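Local coordinates for protein arabinose metabolism transcriptional repressor (Bacillus subtilis, PDB 5D4S) that binds operator DNA through a winged helix-turn-helix domain of the GntR family and represses transcription of arabinose-metabolism genes, at residues A26-K29 with E30-S34; H62-R65 with K66-D70. All blocks are in the same frame, centred on the assembly; numbering follows the deposited sequence.

In the fold
Two helices of a winged helix-turn-helix domain meet here: helix 24-35, which holds interaction 1, and helix 61-74, which holds interaction 2 and carries H62, T63 and R65, which touch the operator. The centres of the two contacts lie about 10 Å apart. On the apolar side V28 CG1 packs on A67 CB at 3.7 Å, and the same methyl comes to 4.0 Å from I64 CD1. A salt bridge joins K29 NZ to D70 OD2 at 2.7 Å. Interaction 2 touches nucleotides of both DNA strands directly, whereas the nearest atom of interaction 1 is about 5 Å from the DNA.

Interaction 1: A26-K29 with E30-S34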
loop_
_atom_site.group_PDB
_atom_site.type_symbol
_atom_site.label_atom_id
_atom_site.label_comp_id
_atom_site.label_asym_id
_atom_site.label_seq_id
_atom_site.Cartn_x
_atom_site.Cartn_y
_atom_site.Cartn_z
ATOM N N ALA B 26 -4.967 -8.803 0.478
ATOM C CA ALA B 26 -4.969 -9.164 1.893
ATOM C C ALA B 26 -4.572 -10.630 2.099
ATOM O O ALA B 26 -3.870 -10.963 3.057
ATOM C CB ALA B 26 -6.354 -8.892 2.516
ATOM N N GLN B 27 -5.035 -11.508 1.213
ATOM C CA GLN B 27 -4.659 -12.915 1.294
ATOM C C GLN B 27 -3.155 -13.075 1.041
ATOM O O GLN B 27 -2.483 -13.864 1.714
ATOM C CB GLN B 27 -5.458 -13.746 0.295
ATOM C CG GLN B 27 -6.951 -13.691 0.554
ATOM C CD GLN B 27 -7.747 -14.472 -0.469
ATOM O OE1 GLN B 27 -7.428 -15.623 -0.774
ATOM N NE2 GLN B 27 -8.802 -13.857 -0.996
ATOM N N VAL B 28 -2.632 -12.319 0.083
ATOM C CA VAL B 28 -1.202 -12.394 -0.210
ATOM C C VAL B 28 -0.419 -11.890 0.998
ATOM O O VAL B 28 0.557 -12.520 1.406
ATOM C CB VAL B 28 -0.841 -11.604 -1.455
ATOM C CG1 VAL B 28 0.667 -11.505 -1.594
ATOM C CG2 VAL B 28 -1.435 -12.282 -2.678
ATOM N N LYS B 29 -0.866 -10.781 1.589
ATOM C CA LYS B 29 -0.282 -10.285 2.845
ATOM C C LYS B 29 -0.261 -11.352 3.940
ATOM O O LYS B 29 0.739 -11.509 4.640
ATOM C CB LYS B 29 -1.054 -9.061 3.366
ATOM C CG LYS B 29 -0.711 -7.779 2.666
ATOM C CD LYS B 29 -1.650 -6.615 3.021
ATOM C CE LYS B 29 -1.569 -6.249 4.493
ATOM N NZ LYS B 29 -2.475 -5.098 4.807
ATOM N N GLU B 30 -1.379 -12.050 4.112
ATOM C CA GLU B 30 -1.483 -13.086 5.129
ATOM C C GLU B 30 -0.494 -14.224 4.875
ATOM O O GLU B 30 0.152 -14.706 5.803
ATOM C CB GLU B 30 -2.905 -13.644 5.207
ATOM C CG GLU B 30 -3.728 -13.027 6.323
ATOM C CD GLU B 30 -5.085 -13.693 6.499
ATOM O OE1 GLU B 30 -5.299 -14.787 5.930
ATOM O OE2 GLU B 30 -5.935 -13.119 7.213
ATOM N N GLU B 31 -0.376 -14.649 3.621
ATOM C CA GLU B 31 0.537 -15.750 3.310
ATOM C C GLU B 31 1.992 -15.310 3.536
ATOM O O GLU B 31 2.752 -15.964 4.248
ATOM C CB GLU B 31 0.315 -16.233 1.873
ATOM C CG GLU B 31 1.217 -17.387 1.441
ATOM C CD GLU B 31 0.736 -18.731 1.944
ATOM O OE1 GLU B 31 -0.360 -18.781 2.540
ATOM O OE2 GLU B 31 1.451 -19.738 1.740
ATOM N N ILE B 32 2.369 -14.177 2.957
ATOM C CA ILE B 32 3.734 -13.699 3.109
ATOM C C ILE B 32 4.061 -13.512 4.587
ATOM O O ILE B 32 5.129 -13.920 5.046
ATOM C CB ILE B 32 3.966 -12.398 2.339
ATOM C CG1 ILE B 32 3.873 -12.675 0.830
ATOM C CG2 ILE B 32 5.353 -11.842 2.641
ATOM C CD1 ILE B 32 4.097 -11.424 -0.060
ATOM N N SER B 33 3.126 -12.964 5.357
ATOM C CA SER B 33 3.423 -12.758 6.764
ATOM C C SER B 33 3.440 -14.096 7.495
ATOM O O SER B 33 4.081 -14.218 8.539
ATOM C CB SER B 33 2.432 -11.789 7.404
ATOM O OG SER B 33 1.128 -12.014 6.920
ATOM N N SER B 34 2.766 -15.107 6.939
ATOM C CA SER B 34 2.786 -16.439 7.542
ATOM C C SER B 34 4.130 -17.114 7.278
ATOM O O SER B 34 4.536 -17.978 8.036
ATOM C CB SER B 34 1.654 -17.325 7.011
ATOM O OG SER B 34 2.014 -17.894 5.754
#
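Successive turns of one helix, 24-35, the first of the winged helix-turn-helix domain, make this local contact. V28 and I32 lie side by side and point the same way, their branches meeting at V28 CG1 and I32 CD1, 3.8 Å apart. In V28 the touching methyl stands opposite the backbone N (chi1 170°), which places it beside the carbonyl carbon and leans it toward the next turn. Together the two residues face the domain core: V28 packs on F57 of helix 50-57, and I32 on L71 of helix 61-74.

Ordinary i to i+4 backbone bonds tie the turns together; the straightest runs from I32 N to V28 O (2.9 Å, 175° at the hydrogen), right beneath the apolar pair. K29, its chain bent at chi3, reaches the same helix 61-74 and ends in a salt bridge with D70, while Q27 NE2 donates to L22 O and to F12 O of the expression tag. Farther along, S34 folds back on its own helix. Its OG donates to E31 O at 2.6 Å, lying in the carbonyl plane on a lone pair, with a C=O...O angle of 124°.

Interaction 2: H62-R65 with K66-D70; sequences HTIR and KAIGD. With nucleotides of chain D; nucleotides of chain C.
H62, T63 and R65 meet the operator from the recognition helix of the winged helix-turn-helix, helix 61-74, and the next turn, K66-D70, is bonded to theirs through the backbone. The amino group N4 of DC10 of chain D sits over one face of the H62 imidazole, offset toward the rim, with H62 CG 3.5 Å from that nitrogen. H62 NE2 comes to 3.6 Å from N7 of DA9 of chain D, which approaches the ring at a slant. With CG opposite the backbone N (chi1 171°), the ring reaches both bases. Replacing H62 by an alanine would remove the ring, and is likely to leave the DC10 amino group without the face that covers it and a gap beside DA9.

Backbone phosphates take the neighbours. T63 OG1 donates to OP2 of DC10 of chain D in a very short bond. On the other strand, R65 NH1 gives a hydrogen bond of 2.8 Å to OP2 of DG9 of chain C, and NH2 adds a weak one to the same oxygen, with the phosphorus in the guanidinium plane at its edge. NH1 also makes a salt bridge with E50, which would probably limit how the guanidinium can turn.

Behind this first shell, i to i+4 bonds fix the helix, among them K66 N to H62 O. I64 and I68, pressed against L53 of helix 50-57, supply the apolar backing. Their side chains cross obliquely, I64 CG2 touching I68 CD1 at 3.6 Å. K66 also lies against Y25 in a cation-pi contact. D70, whose OD2 is held by K29, receives K66 NZ in a longer salt bridge, 3.5 Å to OD1.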
loop_
_atom_site.group_PDB
_atom_site.type_symbol
_atom_site.label_atom_id
_atom_site.label_comp_id
_atom_site.label_asym_id
_atom_site.label_seq_id
_atom_site.Cartn_x
_atom_site.Cartn_y
_atom_site.Cartn_z
ATOM N N HIS B 62 0.459 -5.210 -9.542
ATOM C CA HIS B 62 -0.206 -4.236 -8.677
ATOM C C HIS B 62 -0.638 -4.841 -7.343
ATOM O O HIS B 62 -0.433 -4.253 -6.276
ATOM C CB HIS B 62 -1.422 -3.640 -9.392
ATOM C CG HIS B 62 -2.293 -2.801 -8.504
ATOM N ND1 HIS B 62 -2.152 -1.430 -8.401
ATOM C CD2 HIS B 62 -3.303 -3.138 -7.668
ATOM C CE1 HIS B 62 -3.056 -0.961 -7.557
ATOM N NE2 HIS B 62 -3.758 -1.978 -7.092
ATOM N N THR B 63 -1.239 -6.023 -7.396
ATOM C CA THR B 63 -1.700 -6.651 -6.174
ATOM C C THR B 63 -0.514 -7.039 -5.288
ATOM O O THR B 63 -0.533 -6.810 -4.069
ATOM C CB THR B 63 -2.587 -7.854 -6.512
ATOM O OG1 THR B 63 -3.806 -7.368 -7.093
ATOM C CG2 THR B 63 -2.903 -8.696 -5.273
ATOM N N ILE B 64 0.540 -7.587 -5.893
ATOM C CA ILE B 64 1.716 -7.970 -5.116
ATOM C C ILE B 64 2.316 -6.738 -4.441
ATOM O O ILE B 64 2.697 -6.777 -3.267
ATOM C CB ILE B 64 2.804 -8.648 -5.992
ATOM C CG1 ILE B 64 2.343 -10.024 -6.482
ATOM C CG2 ILE B 64 4.117 -8.789 -5.212
ATOM C CD1 ILE B 64 1.932 -10.987 -5.346
ATOM N N ARG B 65 2.374 -5.637 -5.183
ATOM C CA ARG B 65 2.989 -4.420 -4.672
ATOM C C ARG B 65 2.147 -3.795 -3.571
ATOM O O ARG B 65 2.679 -3.221 -2.631
ATOM C CB ARG B 65 3.232 -3.416 -5.807
ATOM C CG ARG B 65 4.514 -3.785 -6.638
ATOM C CD ARG B 65 4.873 -2.676 -7.610
ATOM N NE ARG B 65 5.170 -1.462 -6.863
ATOM C CZ ARG B 65 6.331 -1.235 -6.257
ATOM N NH1 ARG B 65 7.315 -2.125 -6.350
ATOM N NH2 ARG B 65 6.506 -0.122 -5.568
ATOM N N LYS B 66 0.835 -3.895 -3.688
ATOM C CA LYS B 66 -0.029 -3.449 -2.605
ATOM C C LYS B 66 0.246 -4.282 -1.341
ATOM O O LYS B 66 0.443 -3.722 -0.255
ATOM C CB LYS B 66 -1.488 -3.535 -3.048
ATOM C CG LYS B 66 -2.549 -3.429 -1.928
ATOM C CD LYS B 66 -2.528 -2.077 -1.255
ATOM C CE LYS B 66 -3.885 -1.812 -0.582
ATOM N NZ LYS B 66 -3.782 -0.770 0.447
ATOM N N ALA B 67 0.284 -5.609 -1.475
ATOM C CA ALA B 67 0.565 -6.455 -0.310
ATOM C C ALA B 67 1.902 -6.139 0.359
ATOM O O ALA B 67 2.013 -5.962 1.594
ATOM C CB ALA B 67 0.530 -7.934 -0.707
ATOM N N ILE B 68 2.932 -6.092 -0.468
ATOM C CA ILE B 68 4.266 -5.857 0.038
ATOM C C ILE B 68 4.366 -4.462 0.627
ATOM O O ILE B 68 4.964 -4.272 1.682
ATOM C CB ILE B 68 5.311 -6.071 -1.063
ATOM C CG1 ILE B 68 5.468 -7.576 -1.316
ATOM C CG2 ILE B 68 6.645 -5.436 -0.667
ATOM C CD1 ILE B 68 6.350 -7.918 -2.507
ATOM N N GLY B 69 3.740 -3.492 -0.026
ATOM C CA GLY B 69 3.762 -2.121 0.449
ATOM C C GLY B 69 3.143 -2.006 1.829
ATOM O O GLY B 69 3.677 -1.315 2.700
ATOM N N ASP B 70 2.024 -2.694 2.046
ATOM C CA ASP B 70 1.433 -2.680 3.376
ATOM C C ASP B 70 2.392 -3.301 4.385
ATOM O O ASP B 70 2.553 -2.792 5.499
ATOM C CB ASP B 70 0.109 -3.446 3.417
ATOM C CG ASP B 70 -1.033 -2.706 2.749
ATOM O OD1 ASP B 70 -0.806 -1.634 2.137
ATOM O OD2 ASP B 70 -2.175 -3.217 2.851
ATOM P P DC D 10 -5.493 -9.202 -9.975
ATOM O OP1 DC D 10 -6.036 -10.560 -9.820
ATOM O OP2 DC D 10 -4.392 -8.705 -9.118
ATOM O "O5'" DC D 10 -5.144 -9.026 -11.499
ATOM C "C5'" DC D 10 -6.001 -9.611 -12.471
ATOM C "C4'" DC D 10 -6.143 -8.697 -13.665
ATOM O "O4'" DC D 10 -6.743 -7.452 -13.239
ATOM C "C3'" DC D 10 -4.836 -8.235 -14.288
ATOM O "O3'" DC D 10 -4.270 -9.242 -15.125
ATOM C "C2'" DC D 10 -5.323 -7.053 -15.099
ATOM C "C1'" DC D 10 -6.328 -6.427 -14.130
ATOM N N1 DC D 10 -5.742 -5.303 -13.373
ATOM C C2 DC D 10 -5.714 -4.044 -13.968
ATOM O O2 DC D 10 -6.221 -3.910 -15.089
ATOM N N3 DC D 10 -5.148 -3.006 -13.300
ATOM C C4 DC D 10 -4.625 -3.207 -12.090
ATOM N N4 DC D 10 -4.088 -2.161 -11.457
ATOM C C5 DC D 10 -4.629 -4.492 -11.475
ATOM C C6 DC D 10 -5.187 -5.506 -12.150
ATOM P P DA D 9 -8.446 -7.545 -4.665
ATOM O OP1 DA D 9 -9.074 -8.884 -4.632
ATOM O OP2 DA D 9 -7.223 -7.261 -3.876
ATOM O "O5'" DA D 9 -8.076 -7.278 -6.182
ATOM C "C5'" DA D 9 -8.997 -7.611 -7.186
ATOM C "C4'" DA D 9 -8.460 -7.176 -8.512
ATOM O "O4'" DA D 9 -8.592 -5.741 -8.636
ATOM C "C3'" DA D 9 -6.944 -7.453 -8.710
ATOM O "O3'" DA D 9 -6.786 -8.267 -9.810
ATOM C "C2'" DA D 9 -6.367 -6.083 -8.980
ATOM C "C1'" DA D 9 -7.584 -5.339 -9.488
ATOM N N9 DA D 9 -7.430 -3.892 -9.447
ATOM C C8 DA D 9 -7.003 -3.133 -8.398
ATOM N N7 DA D 9 -6.938 -1.854 -8.670
ATOM C C5 DA D 9 -7.325 -1.780 -9.999
ATOM C C6 DA D 9 -7.460 -0.694 -10.892
ATOM N N6 DA D 9 -7.188 0.576 -10.558
ATOM N N1 DA D 9 -7.874 -0.966 -12.140
ATOM C C2 DA D 9 -8.139 -2.234 -12.482
ATOM N N3 DA D 9 -8.043 -3.334 -11.737
ATOM C C4 DA D 9 -7.622 -3.029 -10.492
ATOM P P DG C 9 10.468 -0.833 -4.299
ATOM O OP1 DG C 9 10.944 -0.241 -3.035
ATOM O OP2 DG C 9 9.158 -1.520 -4.344
ATOM O "O5'" DG C 9 10.537 0.270 -5.429
ATOM C "C5'" DG C 9 11.630 1.181 -5.427
ATOM C "C4'" DG C 9 11.292 2.400 -6.222
ATOM O "O4'" DG C 9 11.274 2.057 -7.639
ATOM C "C3'" DG C 9 9.917 2.981 -5.883
ATOM O "O3'" DG C 9 10.032 4.393 -5.750
ATOM C "C2'" DG C 9 9.040 2.556 -7.058
ATOM C "C1'" DG C 9 10.030 2.400 -8.210
ATOM N N9 DG C 9 9.653 1.342 -9.162
ATOM C C8 DG C 9 9.403 0.014 -8.890
ATOM N N7 DG C 9 9.098 -0.689 -9.956
ATOM C C5 DG C 9 9.154 0.234 -10.996
ATOM C C6 DG C 9 8.915 0.072 -12.390
ATOM O O6 DG C 9 8.605 -0.953 -13.010
ATOM N N1 DG C 9 9.081 1.268 -13.083
ATOM C C2 DG C 9 9.437 2.466 -12.500
ATOM N N2 DG C 9 9.552 3.516 -13.314
ATOM N N3 DG C 9 9.668 2.627 -11.210
ATOM C C4 DG C 9 9.497 1.481 -10.518
#